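PDB 2J0X: lysine-sensitive aspartokinase 3 from Escherichia coli, which catalyses the ATP-dependent phosphorylation of L-aspartate to 4-phospho-L-aspartate, the first step of lysine biosynthesis, under allosteric inhibition by lysine. Local coordinates for residues 312-317 with 345-350; 135-140 with 176-181. One frame throughout, in Å; residues are numbered along the deposited sequence.

Overall arrangement
Contacts 1 and 2 sit in the regulatory and catalytic parts of one allosteric chain, a division of labour that many allosteric enzymes share. Contact 2 joins neighbouring parallel strands in the amino acid kinase domain; the side chain of T181 lies about 13 Å from the bound aspartate. Contact 1 joins antiparallel strands of an ACT domain, within the region required for homodimerization, and its turn residues S345 and E346 hold the bound inhibitor lysine directly. The centres of the two contacts are 59 Å apart and their nearest atoms about 42 Å, on opposite sides of the chain's centre, and the two do not touch.

Contact 1 of 2, residues 312-317 with 345-350; sequences TLHSLN and SEVSVA. With LYS (lysine), chain D.
In S348 a chi1 of -178° sends OG off opposite the backbone N, across to the carbonyl of L313, whereas in V349 a chi1 of 58° sets CG1 between backbone N and carbonyl carbon, alongside CB of L313. Both residues belong to an ACT-domain sheet, in which strand 348-354 lies between strands 299-314 and 338-344. L313 and V349 form an antiparallel hydrogen-bonded pair: L313 N reaches V349 O at 2.6 Å, and V349 N returns a bond of 2.8 Å to L313 O. That same oxygen takes a second bond, 3.3 Å from S348 OG, which stands well above the carbonyl plane on the face from which V349 N also approaches. Beyond the regular pairing, S315 N continues the ladder with an almost straight bond of 3.1 Å to V347 O.

The side chains of L313 and V349 run side by side toward helix 324-334, meeting V328 and L325 respectively. On the other face, the H314 ring has its edge toward S348 CB, and its CE1 lies 3.6 Å from CG2 of V347, whose side chain points the same way. T312, on this face too, packs against A422 of the second subunit.

The turn before V347 serves the inhibitor site at the dimer interface. E250 of the second subunit is hydrogen-bonded to S345 OG and E346 N, while S338 and V339 of that subunit help bind the lysine. Its NZ meets two successive backbone carbonyls, donating a bond of 2.7 Å to E346 O and a weak one of 2.8 Å to S345 O.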
ATOM      1  N   THR A 312       4.443  -8.856   7.029  1.00 33.20           N
ATOM      2  CA  THR A 312       3.357  -9.474   6.275  1.00 28.84           C
ATOM      3  C   THR A 312       2.031  -9.306   7.013  1.00 32.57           C
ATOM      4  O   THR A 312       1.890  -9.749   8.153  1.00 28.92           O
ATOM      5  CB  THR A 312       3.605 -10.960   6.060  1.00 17.32           C
ATOM      6  OG1 THR A 312       4.889 -11.157   5.450  1.00 17.72           O
ATOM      7  CG2 THR A 312       2.550 -11.519   5.154  1.00 23.33           C
ATOM      8  N   LEU A 313       1.064  -8.669   6.355  1.00 35.58           N
ATOM      9  CA  LEU A 313      -0.243  -8.427   6.955  1.00 32.66           C
ATOM     10  C   LEU A 313      -1.326  -9.290   6.326  1.00 36.47           C
ATOM     11  O   LEU A 313      -1.660  -9.127   5.152  1.00 47.45           O
ATOM     12  CB  LEU A 313      -0.587  -6.951   6.817  1.00 36.35           C
ATOM     13  CG  LEU A 313       0.576  -6.034   7.204  1.00 31.54           C
ATOM     14  CD1 LEU A 313       0.090  -4.601   7.262  1.00 10.17           C
ATOM     15  CD2 LEU A 313       1.136  -6.454   8.555  1.00 37.67           C
ATOM     16  N   HIS A 314      -1.875 -10.200   7.127  1.00 33.22           N
ATOM     17  CA  HIS A 314      -2.905 -11.131   6.680  1.00 28.79           C
ATOM     18  C   HIS A 314      -4.268 -10.865   7.318  1.00 24.29           C
ATOM     19  O   HIS A 314      -4.330 -10.609   8.514  1.00 16.75           O
ATOM     20  CB  HIS A 314      -2.469 -12.548   7.034  1.00 19.68           C
ATOM     21  CG  HIS A 314      -3.526 -13.574   6.782  1.00 38.89           C
ATOM     22  ND1 HIS A 314      -3.842 -14.022   5.517  1.00 41.22           N
ATOM     23  CD2 HIS A 314      -4.385 -14.195   7.626  1.00 38.67           C
ATOM     24  CE1 HIS A 314      -4.850 -14.873   5.593  1.00 41.24           C
ATOM     25  NE2 HIS A 314      -5.198 -14.994   6.861  1.00 43.23           N
ATOM     26  N   SER A 315      -5.346 -10.943   6.530  1.00 20.99           N
ATOM     27  CA  SER A 315      -6.699 -10.729   7.042  1.00 23.97           C
ATOM     28  C   SER A 315      -7.771 -10.884   5.962  1.00 36.51           C
ATOM     29  O   SER A 315      -7.843 -10.099   5.004  1.00 41.19           O
ATOM     30  CB  SER A 315      -6.815  -9.351   7.691  1.00 18.88           C
ATOM     31  OG  SER A 315      -8.015  -9.258   8.430  1.00 33.11           O
ATOM     32  N   LEU A 316      -8.613 -11.898   6.141  1.00 32.96           N
ATOM     33  CA  LEU A 316      -9.675 -12.207   5.197  1.00 32.02           C
ATOM     34  C   LEU A 316     -10.571 -10.996   4.941  1.00 32.58           C
ATOM     35  O   LEU A 316     -11.292 -10.943   3.942  1.00 39.23           O
ATOM     36  CB  LEU A 316     -10.523 -13.371   5.733  1.00 33.30           C
ATOM     37  CG  LEU A 316      -9.922 -14.725   6.140  1.00 24.80           C
ATOM     38  CD1 LEU A 316      -9.256 -15.410   4.963  1.00 16.16           C
ATOM     39  CD2 LEU A 316      -8.925 -14.509   7.252  1.00 43.78           C
ATOM     40  N   ASN A 317     -10.501 -10.014   5.830  1.00 26.98           N
ATOM     41  CA  ASN A 317     -11.343  -8.836   5.719  1.00 38.81           C
ATOM     42  C   ASN A 317     -10.902  -7.767   4.723  1.00 43.57           C
ATOM     43  O   ASN A 317     -11.665  -6.837   4.442  1.00 47.12           O
ATOM     44  CB  ASN A 317     -11.515  -8.222   7.104  1.00 40.76           C
ATOM     45  CG  ASN A 317     -11.898  -9.253   8.148  1.00 49.70           C
ATOM     46  OD1 ASN A 317     -12.778 -10.092   7.920  1.00 45.21           O
ATOM     47  ND2 ASN A 317     -11.242  -9.197   9.304  1.00 41.06           N
ATOM     48  N   SER A 345      -1.373 -10.175  -2.215  1.00 27.20           N
ATOM     49  CA  SER A 345      -1.996 -11.426  -2.600  1.00 27.52           C
ATOM     50  C   SER A 345      -3.464 -11.082  -2.416  1.00 26.36           C
ATOM     51  O   SER A 345      -3.796  -9.933  -2.151  1.00 17.04           O
ATOM     52  CB  SER A 345      -1.587 -12.575  -1.666  1.00 24.52           C
ATOM     53  OG  SER A 345      -2.579 -12.849  -0.701  1.00 31.70           O
ATOM     54  N   GLU A 346      -4.348 -12.058  -2.544  1.00 28.48           N
ATOM     55  CA  GLU A 346      -5.755 -11.766  -2.390  1.00 32.78           C
ATOM     56  C   GLU A 346      -6.112 -11.280  -0.990  1.00 32.50           C
ATOM     57  O   GLU A 346      -6.741 -10.227  -0.839  1.00 34.87           O
ATOM     58  CB  GLU A 346      -6.594 -13.000  -2.747  1.00 41.15           C
ATOM     59  CG  GLU A 346      -6.678 -13.275  -4.235  1.00 48.89           C
ATOM     60  CD  GLU A 346      -7.224 -12.093  -5.017  1.00 66.22           C
ATOM     61  OE1 GLU A 346      -6.567 -11.028  -5.039  1.00 75.29           O
ATOM     62  OE2 GLU A 346      -8.316 -12.228  -5.608  1.00 77.97           O
ATOM     63  N   VAL A 347      -5.713 -12.038   0.031  1.00 23.74           N
ATOM     64  CA  VAL A 347      -6.042 -11.673   1.409  1.00 32.42           C
ATOM     65  C   VAL A 347      -4.846 -11.383   2.290  1.00 35.61           C
ATOM     66  O   VAL A 347      -4.907 -11.583   3.505  1.00 31.19           O
ATOM     67  CB  VAL A 347      -6.864 -12.777   2.139  1.00 33.26           C
ATOM     68  CG1 VAL A 347      -8.182 -13.024   1.414  1.00 30.75           C
ATOM     69  CG2 VAL A 347      -6.040 -14.053   2.260  1.00 22.22           C
ATOM     70  N   SER A 348      -3.770 -10.889   1.692  1.00 39.90           N
ATOM     71  CA  SER A 348      -2.567 -10.605   2.454  1.00 31.05           C
ATOM     72  C   SER A 348      -1.680  -9.609   1.725  1.00 26.43           C
ATOM     73  O   SER A 348      -1.631  -9.598   0.497  1.00 30.18           O
ATOM     74  CB  SER A 348      -1.805 -11.914   2.679  1.00 30.40           C
ATOM     75  OG  SER A 348      -0.643 -11.717   3.451  1.00 42.30           O
ATOM     76  N   VAL A 349      -0.988  -8.773   2.492  1.00 21.24           N
ATOM     77  CA  VAL A 349      -0.078  -7.778   1.939  1.00 23.50           C
ATOM     78  C   VAL A 349       1.251  -7.819   2.695  1.00 18.95           C
ATOM     79  O   VAL A 349       1.274  -7.889   3.924  1.00 18.92           O
ATOM     80  CB  VAL A 349      -0.641  -6.354   2.059  1.00 17.72           C
ATOM     81  CG1 VAL A 349      -0.924  -6.034   3.514  1.00 28.62           C
ATOM     82  CG2 VAL A 349       0.368  -5.361   1.513  1.00  2.71           C
ATOM     83  N   ALA A 350       2.354  -7.782   1.952  1.00 14.68           N
ATOM     84  CA  ALA A 350       3.692  -7.807   2.547  1.00 16.40           C
ATOM     85  C   ALA A 350       4.474  -6.569   2.139  1.00 17.20           C
ATOM     86  O   ALA A 350       4.529  -6.211   0.958  1.00 21.64           O
ATOM     87  CB  ALA A 350       4.457  -9.055   2.112  1.00  2.71           C
TER
HETATM   88  N   LYS D1451      -8.849  -4.272  -0.940  1.00 18.74           N
HETATM   89  CA  LYS D1451      -8.104  -3.735   0.211  1.00 20.74           C
HETATM   90  C   LYS D1451      -8.081  -2.220   0.161  1.00 27.41           C
HETATM   91  O   LYS D1451      -7.992  -1.526   1.182  1.00 28.46           O
HETATM   92  CB  LYS D1451      -6.665  -4.250   0.217  1.00 20.35           C
HETATM   93  CG  LYS D1451      -6.413  -5.699  -0.130  1.00  2.71           C
HETATM   94  CD  LYS D1451      -5.047  -5.883  -0.762  1.00 12.98           C
HETATM   95  CE  LYS D1451      -4.728  -7.321  -1.136  1.00 11.68           C
HETATM   96  NZ  LYS D1451      -5.749  -7.971  -2.005  1.00 26.62           N
HETATM   97  OXT LYS D1451      -8.142  -1.633  -1.017  1.00 34.53           O

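Contact 2 of 2, residues 135-140 with 176-181; sequences VQAQWF and EGLVIT
Backbone hydrogen bonds link Q138 to L178 and I180, the residues before and after V179 on the adjacent strand, the pattern of parallel strands: Q138 N binds L178 O at 3.0 Å, and I180 N binds Q138 O at 2.9 Å. The next link, F140 N to I180 O, is weak.

Side-chain polarity adds to this ladder at F140 O, which T181 OG1 approaches to 2.9 Å from above the carbonyl plane and which also accepts from Q182 NE2. A chi1 of -166° turns that hydroxyl opposite the backbone N of T181, and it sits at the edge of the F140 ring. Near the start of the strands the side chains of Q138 and E176 cross at about a right angle, with the amide and carboxylate planes only 13° from parallel; R173 forms a salt bridge with E176 OE1.

The strands belong to the central sheet of the amino acid kinase fold, with helices on both faces. Helix 159-176 leads through G177, at positive phi, into strand 178-188.

Apolar packing differs by face. A137 CB touches L178 CD2 at 3.4 Å and also meets I180 CG1, on the side covered by helix 108-131, where T123 binds W139 NE1. Toward helix 159-176, V179 CG1 lies against F140 CB at 3.4 Å.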
ATOM      1  N   VAL A 135      43.022  34.546  -3.039  1.00 58.06           N
ATOM      2  CA  VAL A 135      42.038  34.112  -4.021  1.00 48.06           C
ATOM      3  C   VAL A 135      40.909  35.120  -3.953  1.00 48.58           C
ATOM      4  O   VAL A 135      40.350  35.350  -2.881  1.00 43.69           O
ATOM      5  CB  VAL A 135      41.453  32.731  -3.678  1.00 41.18           C
ATOM      6  CG1 VAL A 135      40.361  32.385  -4.668  1.00 37.94           C
ATOM      7  CG2 VAL A 135      42.543  31.668  -3.695  1.00 26.40           C
ATOM      8  N   GLN A 136      40.582  35.732  -5.086  1.00 55.52           N
ATOM      9  CA  GLN A 136      39.512  36.724  -5.115  1.00 65.21           C
ATOM     10  C   GLN A 136      38.176  35.987  -5.080  1.00 62.98           C
ATOM     11  O   GLN A 136      37.845  35.242  -6.004  1.00 67.99           O
ATOM     12  CB  GLN A 136      39.623  37.578  -6.386  1.00 74.60           C
ATOM     13  CG  GLN A 136      39.084  39.009  -6.260  1.00 87.68           C
ATOM     14  CD  GLN A 136      37.562  39.090  -6.189  1.00 91.78           C
ATOM     15  OE1 GLN A 136      36.861  38.686  -7.122  1.00 86.92           O
ATOM     16  NE2 GLN A 136      37.048  39.621  -5.084  1.00 92.05           N
ATOM     17  N   ALA A 137      37.419  36.184  -4.004  1.00 53.44           N
ATOM     18  CA  ALA A 137      36.121  35.533  -3.852  1.00 43.74           C
ATOM     19  C   ALA A 137      35.231  36.401  -2.991  1.00 36.78           C
ATOM     20  O   ALA A 137      35.653  36.870  -1.941  1.00 33.35           O
ATOM     21  CB  ALA A 137      36.290  34.165  -3.209  1.00 38.48           C
ATOM     22  N   GLN A 138      34.000  36.619  -3.428  1.00 37.82           N
ATOM     23  CA  GLN A 138      33.109  37.451  -2.648  1.00 35.15           C
ATOM     24  C   GLN A 138      31.957  36.669  -2.054  1.00 34.38           C
ATOM     25  O   GLN A 138      31.681  35.536  -2.458  1.00 35.79           O
ATOM     26  CB  GLN A 138      32.612  38.629  -3.486  1.00 37.57           C
ATOM     27  CG  GLN A 138      31.988  38.254  -4.801  1.00 51.02           C
ATOM     28  CD  GLN A 138      32.231  39.311  -5.861  1.00 67.00           C
ATOM     29  OE1 GLN A 138      32.016  40.508  -5.629  1.00 57.05           O
ATOM     30  NE2 GLN A 138      32.679  38.873  -7.039  1.00 70.34           N
ATOM     31  N   TRP A 139      31.316  37.283  -1.065  1.00 32.35           N
ATOM     32  CA  TRP A 139      30.191  36.698  -0.358  1.00 27.08           C
ATOM     33  C   TRP A 139      28.914  37.188  -1.017  1.00 26.23           C
ATOM     34  O   TRP A 139      28.860  38.313  -1.508  1.00 39.35           O
ATOM     35  CB  TRP A 139      30.236  37.131   1.101  1.00 21.05           C
ATOM     36  CG  TRP A 139      29.318  36.366   1.967  1.00 24.82           C
ATOM     37  CD1 TRP A 139      29.525  35.123   2.486  1.00 30.91           C
ATOM     38  CD2 TRP A 139      28.022  36.775   2.403  1.00 18.37           C
ATOM     39  NE1 TRP A 139      28.433  34.731   3.223  1.00 21.45           N
ATOM     40  CE2 TRP A 139      27.496  35.729   3.186  1.00 20.49           C
ATOM     41  CE3 TRP A 139      27.251  37.927   2.205  1.00 21.29           C
ATOM     42  CZ2 TRP A 139      26.233  35.800   3.777  1.00 33.39           C
ATOM     43  CZ3 TRP A 139      25.991  37.998   2.790  1.00 31.80           C
ATOM     44  CH2 TRP A 139      25.497  36.940   3.567  1.00 40.44           C
ATOM     45  N   PHE A 140      27.884  36.355  -1.020  1.00 22.34           N
ATOM     46  CA  PHE A 140      26.638  36.722  -1.674  1.00 24.19           C
ATOM     47  C   PHE A 140      25.485  36.129  -0.881  1.00 27.65           C
ATOM     48  O   PHE A 140      25.580  35.004  -0.401  1.00 33.72           O
ATOM     49  CB  PHE A 140      26.663  36.142  -3.097  1.00 29.22           C
ATOM     50  CG  PHE A 140      25.569  36.641  -3.988  1.00 34.50           C
ATOM     51  CD1 PHE A 140      25.729  37.814  -4.714  1.00 44.60           C
ATOM     52  CD2 PHE A 140      24.373  35.944  -4.098  1.00 37.32           C
ATOM     53  CE1 PHE A 140      24.713  38.288  -5.538  1.00 38.75           C
ATOM     54  CE2 PHE A 140      23.350  36.408  -4.915  1.00 44.47           C
ATOM     55  CZ  PHE A 140      23.522  37.584  -5.638  1.00 48.30           C
ATOM     56  N   GLU A 176      32.422  39.528 -11.889  1.00 48.36           N
ATOM     57  CA  GLU A 176      33.529  40.137 -11.148  1.00 40.24           C
ATOM     58  C   GLU A 176      34.488  39.042 -10.717  1.00 39.26           C
ATOM     59  O   GLU A 176      35.648  39.308 -10.443  1.00 38.50           O
ATOM     60  CB  GLU A 176      33.045  40.850  -9.880  1.00 40.68           C
ATOM     61  CG  GLU A 176      32.066  41.999 -10.071  1.00 59.92           C
ATOM     62  CD  GLU A 176      31.613  42.605  -8.742  1.00 59.14           C
ATOM     63  OE1 GLU A 176      31.166  41.838  -7.865  1.00 63.12           O
ATOM     64  OE2 GLU A 176      31.697  43.843  -8.572  1.00 50.25           O
ATOM     65  N   GLY A 177      33.990  37.814 -10.631  1.00 47.22           N
ATOM     66  CA  GLY A 177      34.837  36.711 -10.217  1.00 52.07           C
ATOM     67  C   GLY A 177      34.094  35.638  -9.448  1.00 57.55           C
ATOM     68  O   GLY A 177      32.881  35.477  -9.612  1.00 70.73           O
ATOM     69  N   LEU A 178      34.826  34.910  -8.608  1.00 50.61           N
ATOM     70  CA  LEU A 178      34.266  33.828  -7.797  1.00 47.82           C
ATOM     71  C   LEU A 178      33.223  34.299  -6.779  1.00 56.12           C
ATOM     72  O   LEU A 178      33.408  35.333  -6.129  1.00 60.94           O
ATOM     73  CB  LEU A 178      35.389  33.113  -7.049  1.00 23.45           C
ATOM     74  CG  LEU A 178      34.936  31.928  -6.197  1.00 32.85           C
ATOM     75  CD1 LEU A 178      34.564  30.765  -7.108  1.00 29.03           C
ATOM     76  CD2 LEU A 178      36.040  31.513  -5.243  1.00 26.31           C
ATOM     77  N   VAL A 179      32.139  33.531  -6.635  1.00 50.72           N
ATOM     78  CA  VAL A 179      31.069  33.858  -5.689  1.00 38.23           C
ATOM     79  C   VAL A 179      30.757  32.684  -4.767  1.00 34.83           C
ATOM     80  O   VAL A 179      30.556  31.559  -5.222  1.00 35.79           O
ATOM     81  CB  VAL A 179      29.766  34.239  -6.410  1.00 37.60           C
ATOM     82  CG1 VAL A 179      28.685  34.553  -5.378  1.00 26.56           C
ATOM     83  CG2 VAL A 179      30.005  35.426  -7.345  1.00 27.89           C
ATOM     84  N   ILE A 180      30.710  32.959  -3.468  1.00 32.53           N
ATOM     85  CA  ILE A 180      30.426  31.944  -2.455  1.00 28.70           C
ATOM     86  C   ILE A 180      29.077  32.275  -1.830  1.00 31.02           C
ATOM     87  O   ILE A 180      28.919  33.335  -1.222  1.00 32.14           O
ATOM     88  CB  ILE A 180      31.498  31.959  -1.326  1.00 32.62           C
ATOM     89  CG1 ILE A 180      32.902  31.796  -1.918  1.00 25.88           C
ATOM     90  CG2 ILE A 180      31.219  30.854  -0.315  1.00 22.53           C
ATOM     91  CD1 ILE A 180      33.115  30.501  -2.677  1.00 22.79           C
ATOM     92  N   THR A 181      28.105  31.380  -1.965  1.00 33.80           N
ATOM     93  CA  THR A 181      26.783  31.653  -1.403  1.00 35.06           C
ATOM     94  C   THR A 181      26.176  30.474  -0.631  1.00 31.39           C
ATOM     95  O   THR A 181      26.681  29.348  -0.693  1.00 18.16           O
ATOM     96  CB  THR A 181      25.800  32.114  -2.516  1.00 31.75           C
ATOM     97  OG1 THR A 181      24.634  32.685  -1.912  1.00 32.68           O
ATOM     98  CG2 THR A 181      25.396  30.933  -3.414  1.00 12.39           C
TER